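Local atomic coordinates of alpha-1,3-glucanase (PDB entry 6K0P), a protein that hydrolyses alpha-1,3-glucan as a family 87 glycoside hydrolase, and binds the alpha-1,3-linked glucose disaccharide nigerose. Residues 275-278 and 283-286; 307-312 and 323-328. The protein carries 1 engineered substitution. All blocks are in the same frame, centred on the assembly; numbering follows the deposited sequence.

In the fold
Interactions 1 and 2 follow each other along the chain in the beta-helical part of the catalytic domain, and their centres lie about 10 Å apart. G285 O of interaction 1 probably accepts hydrogen bonds from V307 N (2.8 Å) and C308 N of interaction 2, while Y277 CD2 packs on V307 CG2 at 3.7 Å. Both contacts also reach the same glucose of a bound nigerose. K286 gives it a hydrogen bond, W311 lays an indole face against it, and V307 CG1 touches its O6. K286 makes a cation-pi interaction with W311, tying the polar and aromatic parts of this sugar pocket together.

Interaction 1 (275-278 and 283-286); sequences GNYI and GPGK. With GLC (alpha-D-glucopyranose), chain B.
The phenol end of Y277 pushes against the backbone of G285 inside a loop of the parallel beta-helix, the loop that runs from strand 271-274 to strand 286-289. Y277 OH reaches G285 CA at 3.1 Å and the ring carbon CZ follows at 3.5 Å from the same G285 CA, while P284 CB lies 3.8 Å from Y277 OH. The OH is also near G285 N, but the angle is poor for a hydrogen bond; that N-H is given instead to D254 OD1. With CG of Y277 anti to its carbonyl carbon, chi1 of -81° sends the side chain toward 283-286, where the phenol end meets G285 CA obliquely.

There is little room for anything but glycine at 285. A beta carbon would come within 3.2 Å of Y277 CZ, and the positive phi of 109° would in any case jam it against the preceding carbonyl oxygen. G283 is restricted in the same way by its own backbone.

Further out, backbone hydrogen bonds tie Y277 to H305 and G285 to V307 and C308. K286 folds back over its own segment through a bend at chi2 (94°), and its ammonium group serves two acceptors: K286 NZ donates to G283 O at 2.9 Å, approaching off the carbonyl plane. The second bond goes to the bound glucose, where K286 NZ meets O4 of the chain B residue, also at 2.9 Å.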
ATOM      1  N   GLY A 275      11.423   4.219  10.460  1.00  8.67           N
ATOM      2  CA  GLY A 275      12.666   3.685   9.957  1.00 10.43           C
ATOM      3  C   GLY A 275      13.540   4.757   9.348  1.00  9.36           C
ATOM      4  O   GLY A 275      13.180   5.929   9.243  1.00 10.69           O
ATOM      5  N   ASN A 276      14.735   4.339   8.936  1.00  9.12           N
ATOM      6  CA  ASN A 276      15.668   5.261   8.299  1.00  9.73           C
ATOM      7  C   ASN A 276      16.061   4.810   6.895  1.00 10.29           C
ATOM      8  O   ASN A 276      17.082   5.259   6.360  1.00 10.35           O
ATOM      9  CB  ASN A 276      16.892   5.503   9.183  1.00 10.33           C
ATOM     10  CG  ASN A 276      17.723   4.253   9.377  1.00 10.07           C
ATOM     11  OD1 ASN A 276      17.450   3.215   8.773  1.00 11.40           O
ATOM     12  ND2 ASN A 276      18.744   4.348  10.236  1.00 13.78           N
ATOM     13  N   TYR A 277      15.268   3.935   6.278  1.00  9.42           N
ATOM     14  CA  TYR A 277      15.532   3.570   4.895  1.00 10.79           C
ATOM     15  C   TYR A 277      15.223   4.753   3.994  1.00 10.99           C
ATOM     16  O   TYR A 277      14.222   5.452   4.182  1.00 12.02           O
ATOM     17  CB  TYR A 277      14.719   2.335   4.472  1.00 12.40           C
ATOM     18  CG  TYR A 277      15.382   1.060   4.936  1.00  9.26           C
ATOM     19  CD1 TYR A 277      15.165   0.578   6.222  1.00 10.03           C
ATOM     20  CD2 TYR A 277      16.265   0.363   4.110  1.00 10.36           C
ATOM     21  CE1 TYR A 277      15.788  -0.579   6.675  1.00 11.91           C
ATOM     22  CE2 TYR A 277      16.905  -0.795   4.560  1.00 10.98           C
ATOM     23  CZ  TYR A 277      16.656  -1.256   5.841  1.00 12.93           C
ATOM     24  OH  TYR A 277      17.275  -2.394   6.327  1.00 12.94           O
ATOM     25  N   ILE A 278      16.125   4.997   3.043  1.00 10.53           N
ATOM     26  CA  ILE A 278      15.928   5.993   2.000  1.00 11.85           C
ATOM     27  C   ILE A 278      15.884   5.369   0.621  1.00 14.00           C
ATOM     28  O   ILE A 278      15.736   6.088  -0.372  1.00 13.92           O
ATOM     29  CB  ILE A 278      16.977   7.118   2.073  1.00 13.19           C
ATOM     30  CG1 ILE A 278      18.389   6.538   1.954  1.00 14.34           C
ATOM     31  CG2 ILE A 278      16.806   7.890   3.380  1.00 13.27           C
ATOM     32  CD1 ILE A 278      19.474   7.600   1.822  1.00 17.52           C
ATOM     33  N   GLY A 283      16.517  -8.091   1.215  1.00 13.74           N
ATOM     34  CA  GLY A 283      17.110  -8.919   2.237  1.00 14.60           C
ATOM     35  C   GLY A 283      16.746  -8.370   3.598  1.00 14.86           C
ATOM     36  O   GLY A 283      15.774  -8.796   4.224  1.00 15.50           O
ATOM     37  N   PRO A 284      17.508  -7.389   4.065  1.00 14.26           N
ATOM     38  CA  PRO A 284      17.160  -6.692   5.308  1.00 11.89           C
ATOM     39  C   PRO A 284      16.001  -5.731   5.070  1.00 14.01           C
ATOM     40  O   PRO A 284      15.571  -5.500   3.943  1.00 14.26           O
ATOM     41  CB  PRO A 284      18.442  -5.908   5.619  1.00 12.70           C
ATOM     42  CG  PRO A 284      19.025  -5.613   4.272  1.00 14.88           C
ATOM     43  CD  PRO A 284      18.747  -6.861   3.463  1.00 14.81           C
ATOM     44  N   GLY A 285      15.497  -5.164   6.161  1.00 12.03           N
ATOM     45  CA  GLY A 285      14.599  -4.030   6.065  1.00 12.42           C
ATOM     46  C   GLY A 285      13.147  -4.264   6.414  1.00 11.92           C
ATOM     47  O   GLY A 285      12.332  -3.351   6.219  1.00 11.21           O
ATOM     48  N   LYS A 286      12.785  -5.433   6.924  1.00 11.19           N
ATOM     49  CA  LYS A 286      11.424  -5.645   7.395  1.00 10.24           C
ATOM     50  C   LYS A 286      11.358  -5.230   8.857  1.00 12.33           C
ATOM     51  O   LYS A 286      12.215  -5.625   9.655  1.00 13.56           O
ATOM     52  CB  LYS A 286      11.010  -7.109   7.238  1.00 13.55           C
ATOM     53  CG  LYS A 286      10.878  -7.546   5.788  1.00 12.73           C
ATOM     54  CD  LYS A 286      12.155  -8.195   5.255  1.00 13.95           C
ATOM     55  CE  LYS A 286      11.908  -8.738   3.858  1.00 15.63           C
ATOM     56  NZ  LYS A 286      13.110  -9.444   3.313  1.00 15.97           N
TER
HETATM   57  C1  GLC B   1      12.478  -9.217  -3.334  1.00 26.23           C
HETATM   58  C2  GLC B   1      13.166 -10.356  -2.609  1.00 19.72           C
HETATM   59  C3  GLC B   1      12.490 -10.582  -1.275  1.00 19.04           C
HETATM   60  C4  GLC B   1      12.435  -9.284  -0.480  1.00 17.66           C
HETATM   61  C5  GLC B   1      11.707  -8.239  -1.281  1.00 16.35           C
HETATM   62  C6  GLC B   1      11.742  -6.864  -0.631  1.00 15.30           C
HETATM   63  O1  GLC B   1      11.222  -9.692  -3.682  1.00 42.68           O
HETATM   64  O2  GLC B   1      13.121 -11.503  -3.464  1.00 19.52           O
HETATM   65  O3  GLC B   1      13.320 -11.444  -0.518  1.00 19.46           O
HETATM   66  O4  GLC B   1      11.758  -9.456   0.739  1.00 16.58           O
HETATM   67  O5  GLC B   1      12.341  -8.095  -2.513  1.00 16.93           O
HETATM   68  O6  GLC B   1      13.021  -6.391  -0.317  1.00 15.01           O

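Interaction 2 (307-312 and 323-328); sequences VCLYWG and NRIKNT. With GLC (alpha-D-glucopyranose), chain B; GLC (alpha-D-glucopyranose), chain C.
L309 and I325 meet in the core of the right-handed parallel beta-helix, where the CD2 methyl of L309 meets the CD1 methyl and the CG1 methylene of I325. L309 CD2 lies 3.8 Å from I325 CD1 and just as near I325 CG1, and the two side chains cross at about a right angle. L309 gets there because its CG stands anti to the backbone N (chi1 169°), which carries the branch inward from the corner the chain turns at this residue.

The second touch pairs backbone with side chain. V307 O sits 3.6 Å from T328 CB, a van der Waals contact; the T328 hydroxyl is 4.0 Å from V307 O at OG1 and finds its hydrogen bond with A330 instead.

Sugar contacts make up the third group, all on the 307-312 side. The indole of W311 offers one face to the chain B glucose, whose O4 stands 3.3 Å above the plane, displaced toward the rim. The chain C glucose meets the NE1 side of the indole obliquely through C1 and O5, with W311 NE1 3.3 Å from that O5. V307 CG1 approaches O6 of the chain B glucose at 3.4 Å. An alanine here in place of W311 would remove the indole face, and would probably leave the chain B glucose without its flat support and K286 without its cation-pi partner.

Strand 308-313 runs parallel to 286-289 and 333-336, whereas 319-326 pairs in parallel with 297-304 and 343-350, so the contact joins different faces of the coil. L309 also packs on I301 and V303 of strand 297-304, and I325 on I333 of strand 333-336.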
ATOM      1  N   VAL A 307      11.674  -1.272   4.476  1.00 10.49           N
ATOM      2  CA  VAL A 307      11.436  -1.942   3.203  1.00 10.22           C
ATOM      3  C   VAL A 307      10.047  -2.574   3.201  1.00 10.10           C
ATOM      4  O   VAL A 307       9.256  -2.367   2.272  1.00  9.96           O
ATOM      5  CB  VAL A 307      12.563  -2.943   2.890  1.00 10.37           C
ATOM      6  CG1 VAL A 307      12.306  -3.633   1.544  1.00 12.69           C
ATOM      7  CG2 VAL A 307      13.903  -2.208   2.844  1.00 11.30           C
ATOM      8  N   CYS A 308       9.702  -3.291   4.278  1.00 10.19           N
ATOM      9  CA  CYS A 308       8.364  -3.848   4.451  1.00 10.78           C
ATOM     10  C   CYS A 308       7.975  -3.759   5.916  1.00  8.96           C
ATOM     11  O   CYS A 308       8.837  -3.627   6.793  1.00 10.43           O
ATOM     12  CB  CYS A 308       8.294  -5.348   4.109  1.00 11.22           C
ATOM     13  SG  CYS A 308       9.040  -5.822   2.546  1.00 12.36           S
ATOM     14  N   LEU A 309       6.667  -3.893   6.181  1.00  9.20           N
ATOM     15  CA  LEU A 309       6.237  -4.198   7.545  1.00 10.63           C
ATOM     16  C   LEU A 309       6.569  -5.640   7.900  1.00 11.23           C
ATOM     17  O   LEU A 309       7.219  -5.904   8.915  1.00 11.76           O
ATOM     18  CB  LEU A 309       4.741  -3.924   7.741  1.00 11.22           C
ATOM     19  CG  LEU A 309       4.153  -4.474   9.059  1.00 12.31           C
ATOM     20  CD1 LEU A 309       4.941  -3.989  10.286  1.00 15.38           C
ATOM     21  CD2 LEU A 309       2.668  -4.120   9.214  1.00 14.15           C
ATOM     22  N   TYR A 310       6.143  -6.589   7.066  1.00 11.01           N
ATOM     23  CA  TYR A 310       6.295  -8.000   7.393  1.00 11.45           C
ATOM     24  C   TYR A 310       6.275  -8.823   6.114  1.00 12.17           C
ATOM     25  O   TYR A 310       5.478  -8.555   5.204  1.00 11.02           O
ATOM     26  CB  TYR A 310       5.180  -8.475   8.334  1.00 11.66           C
ATOM     27  CG  TYR A 310       5.356  -9.914   8.749  1.00 12.13           C
ATOM     28  CD1 TYR A 310       6.382 -10.283   9.611  1.00 10.38           C
ATOM     29  CD2 TYR A 310       4.523 -10.908   8.255  1.00 12.23           C
ATOM     30  CE1 TYR A 310       6.569 -11.607   9.985  1.00 12.84           C
ATOM     31  CE2 TYR A 310       4.693 -12.227   8.638  1.00 11.39           C
ATOM     32  CZ  TYR A 310       5.721 -12.571   9.490  1.00 12.96           C
ATOM     33  OH  TYR A 310       5.906 -13.894   9.841  1.00 14.51           O
ATOM     34  N   TRP A 311       7.144  -9.838   6.067  1.00 14.04           N
ATOM     35  CA  TRP A 311       7.283 -10.751   4.932  1.00 13.11           C
ATOM     36  C   TRP A 311       7.261 -12.151   5.532  1.00 15.72           C
ATOM     37  O   TRP A 311       8.302 -12.667   5.954  1.00 16.43           O
ATOM     38  CB  TRP A 311       8.586 -10.472   4.200  1.00 14.47           C
ATOM     39  CG  TRP A 311       8.787 -11.258   2.940  1.00 14.90           C
ATOM     40  CD1 TRP A 311       9.117 -12.585   2.836  1.00 15.33           C
ATOM     41  CD2 TRP A 311       8.702 -10.758   1.606  1.00 14.08           C
ATOM     42  NE1 TRP A 311       9.231 -12.940   1.510  1.00 15.59           N
ATOM     43  CE2 TRP A 311       8.976 -11.839   0.735  1.00 16.38           C
ATOM     44  CE3 TRP A 311       8.403  -9.506   1.058  1.00 13.92           C
ATOM     45  CZ2 TRP A 311       8.972 -11.698  -0.652  1.00 16.62           C
ATOM     46  CZ3 TRP A 311       8.405  -9.363  -0.316  1.00 15.00           C
ATOM     47  CH2 TRP A 311       8.683 -10.459  -1.161  1.00 19.11           C
ATOM     48  N   GLY A 312       6.074 -12.755   5.571  1.00 14.05           N
ATOM     49  CA  GLY A 312       5.926 -14.047   6.217  1.00 13.53           C
ATOM     50  C   GLY A 312       6.450 -15.174   5.352  1.00 12.94           C
ATOM     51  O   GLY A 312       6.367 -15.139   4.128  1.00 12.69           O
ATOM     52  N   ASN A 323      -3.590  -1.602  11.405  1.00  9.37           N
ATOM     53  CA  ASN A 323      -2.271  -1.018  11.224  1.00  9.06           C
ATOM     54  C   ASN A 323      -2.274   0.002  10.092  1.00  9.40           C
ATOM     55  O   ASN A 323      -3.148   0.002   9.220  1.00 10.47           O
ATOM     56  CB  ASN A 323      -1.231  -2.102  10.934  1.00 10.28           C
ATOM     57  CG  ASN A 323      -1.139  -3.123  12.052  1.00 11.95           C
ATOM     58  OD1 ASN A 323      -0.864  -2.773  13.189  1.00 10.48           O
ATOM     59  ND2 ASN A 323      -1.391  -4.390  11.734  1.00 10.74           N
ATOM     60  N   ARG A 324      -1.256   0.866  10.114  1.00 10.21           N
ATOM     61  CA  ARG A 324      -1.008   1.852   9.065  1.00  9.98           C
ATOM     62  C   ARG A 324       0.390   1.600   8.537  1.00 10.69           C
ATOM     63  O   ARG A 324       1.353   1.617   9.309  1.00 10.86           O
ATOM     64  CB  ARG A 324      -1.070   3.278   9.617  1.00 12.37           C
ATOM     65  CG  ARG A 324      -2.193   3.509  10.578  1.00 14.29           C
ATOM     66  CD  ARG A 324      -2.121   4.890  11.204  1.00 12.85           C
ATOM     67  NE  ARG A 324      -3.083   4.941  12.287  1.00 13.29           N
ATOM     68  CZ  ARG A 324      -3.596   6.052  12.791  1.00 11.79           C
ATOM     69  NH1 ARG A 324      -3.217   7.230  12.317  1.00 11.19           N
ATOM     70  NH2 ARG A 324      -4.489   5.975  13.776  1.00 12.15           N
ATOM     71  N   ILE A 325       0.500   1.364   7.235  1.00  9.76           N
ATOM     72  CA  ILE A 325       1.770   1.071   6.584  1.00  9.25           C
ATOM     73  C   ILE A 325       1.959   2.157   5.540  1.00 10.48           C
ATOM     74  O   ILE A 325       1.241   2.177   4.538  1.00 10.88           O
ATOM     75  CB  ILE A 325       1.746  -0.303   5.910  1.00 10.51           C
ATOM     76  CG1 ILE A 325       1.306  -1.377   6.903  1.00 11.94           C
ATOM     77  CG2 ILE A 325       3.109  -0.618   5.300  1.00 12.96           C
ATOM     78  CD1 ILE A 325       0.851  -2.656   6.222  1.00 17.78           C
ATOM     79  N   LYS A 326       2.900   3.066   5.762  1.00  9.11           N
ATOM     80  CA  LYS A 326       3.030   4.199   4.856  1.00 10.08           C
ATOM     81  C   LYS A 326       4.473   4.410   4.430  1.00 10.63           C
ATOM     82  O   LYS A 326       5.399   4.284   5.237  1.00 10.65           O
ATOM     83  CB  LYS A 326       2.465   5.489   5.470  1.00 10.60           C
ATOM     84  CG  LYS A 326       0.933   5.501   5.583  1.00 12.79           C
ATOM     85  CD  LYS A 326       0.407   6.883   6.006  1.00 12.68           C
ATOM     86  CE  LYS A 326       0.269   6.990   7.508  1.00 12.43           C
ATOM     87  NZ  LYS A 326      -0.079   8.389   7.898  1.00 10.36           N
ATOM     88  N   ASN A 327       4.655   4.728   3.146  1.00  9.12           N
ATOM     89  CA  ASN A 327       5.937   5.194   2.637  1.00 10.01           C
ATOM     90  C   ASN A 327       7.044   4.172   2.903  1.00 10.41           C
ATOM     91  O   ASN A 327       8.068   4.457   3.523  1.00 10.29           O
ATOM     92  CB  ASN A 327       6.248   6.595   3.181  1.00  9.24           C
ATOM     93  CG  ASN A 327       5.055   7.522   3.066  1.00  9.77           C
ATOM     94  OD1 ASN A 327       4.459   7.643   1.990  1.00 10.13           O
ATOM     95  ND2 ASN A 327       4.664   8.140   4.181  1.00 10.02           N
ATOM     96  N   THR A 328       6.801   2.953   2.430  1.00  8.99           N
ATOM     97  CA  THR A 328       7.796   1.889   2.495  1.00  9.34           C
ATOM     98  C   THR A 328       8.479   1.733   1.142  1.00  9.86           C
ATOM     99  O   THR A 328       8.013   2.229   0.109  1.00 10.16           O
ATOM    100  CB  THR A 328       7.181   0.547   2.917  1.00 10.71           C
ATOM    101  OG1 THR A 328       6.210   0.131   1.946  1.00 10.68           O
ATOM    102  CG2 THR A 328       6.495   0.652   4.279  1.00 10.79           C
TER
HETATM  103  C1  GLC B   1      12.478  -9.217  -3.334  1.00 26.23           C
HETATM  104  C2  GLC B   1      13.166 -10.356  -2.609  1.00 19.72           C
HETATM  105  C3  GLC B   1      12.490 -10.582  -1.275  1.00 19.04           C
HETATM  106  C4  GLC B   1      12.435  -9.284  -0.480  1.00 17.66           C
HETATM  107  C5  GLC B   1      11.707  -8.239  -1.281  1.00 16.35           C
HETATM  108  C6  GLC B   1      11.742  -6.864  -0.631  1.00 15.30           C
HETATM  109  O1  GLC B   1      11.222  -9.692  -3.682  1.00 42.68           O
HETATM  110  O2  GLC B   1      13.121 -11.503  -3.464  1.00 19.52           O
HETATM  111  O3  GLC B   1      13.320 -11.444  -0.518  1.00 19.46           O
HETATM  112  O4  GLC B   1      11.758  -9.456   0.739  1.00 16.58           O
HETATM  113  O5  GLC B   1      12.341  -8.095  -2.513  1.00 16.93           O
HETATM  114  O6  GLC B   1      13.021  -6.391  -0.317  1.00 15.01           O
HETATM  115  C1  GLC C   2      12.569 -12.470   0.235  1.00 20.24           C
HETATM  116  C2  GLC C   2      13.522 -13.217   1.162  1.00 23.59           C
HETATM  117  C3  GLC C   2      14.380 -14.160   0.326  1.00 25.01           C
HETATM  118  C4  GLC C   2      13.497 -15.079  -0.517  1.00 25.44           C
HETATM  119  C5  GLC C   2      12.520 -14.237  -1.339  1.00 22.00           C
HETATM  120  C6  GLC C   2      11.567 -15.077  -2.192  1.00 22.03           C
HETATM  121  O2  GLC C   2      14.346 -12.281   1.830  1.00 24.72           O
HETATM  122  O3  GLC C   2      15.243 -14.910   1.156  1.00 24.86           O
HETATM  123  O4  GLC C   2      14.310 -15.859  -1.370  1.00 23.67           O
HETATM  124  O5  GLC C   2      11.767 -13.403  -0.474  1.00 20.43           O
HETATM  125  O6  GLC C   2      10.836 -15.977  -1.381  1.00 24.04           O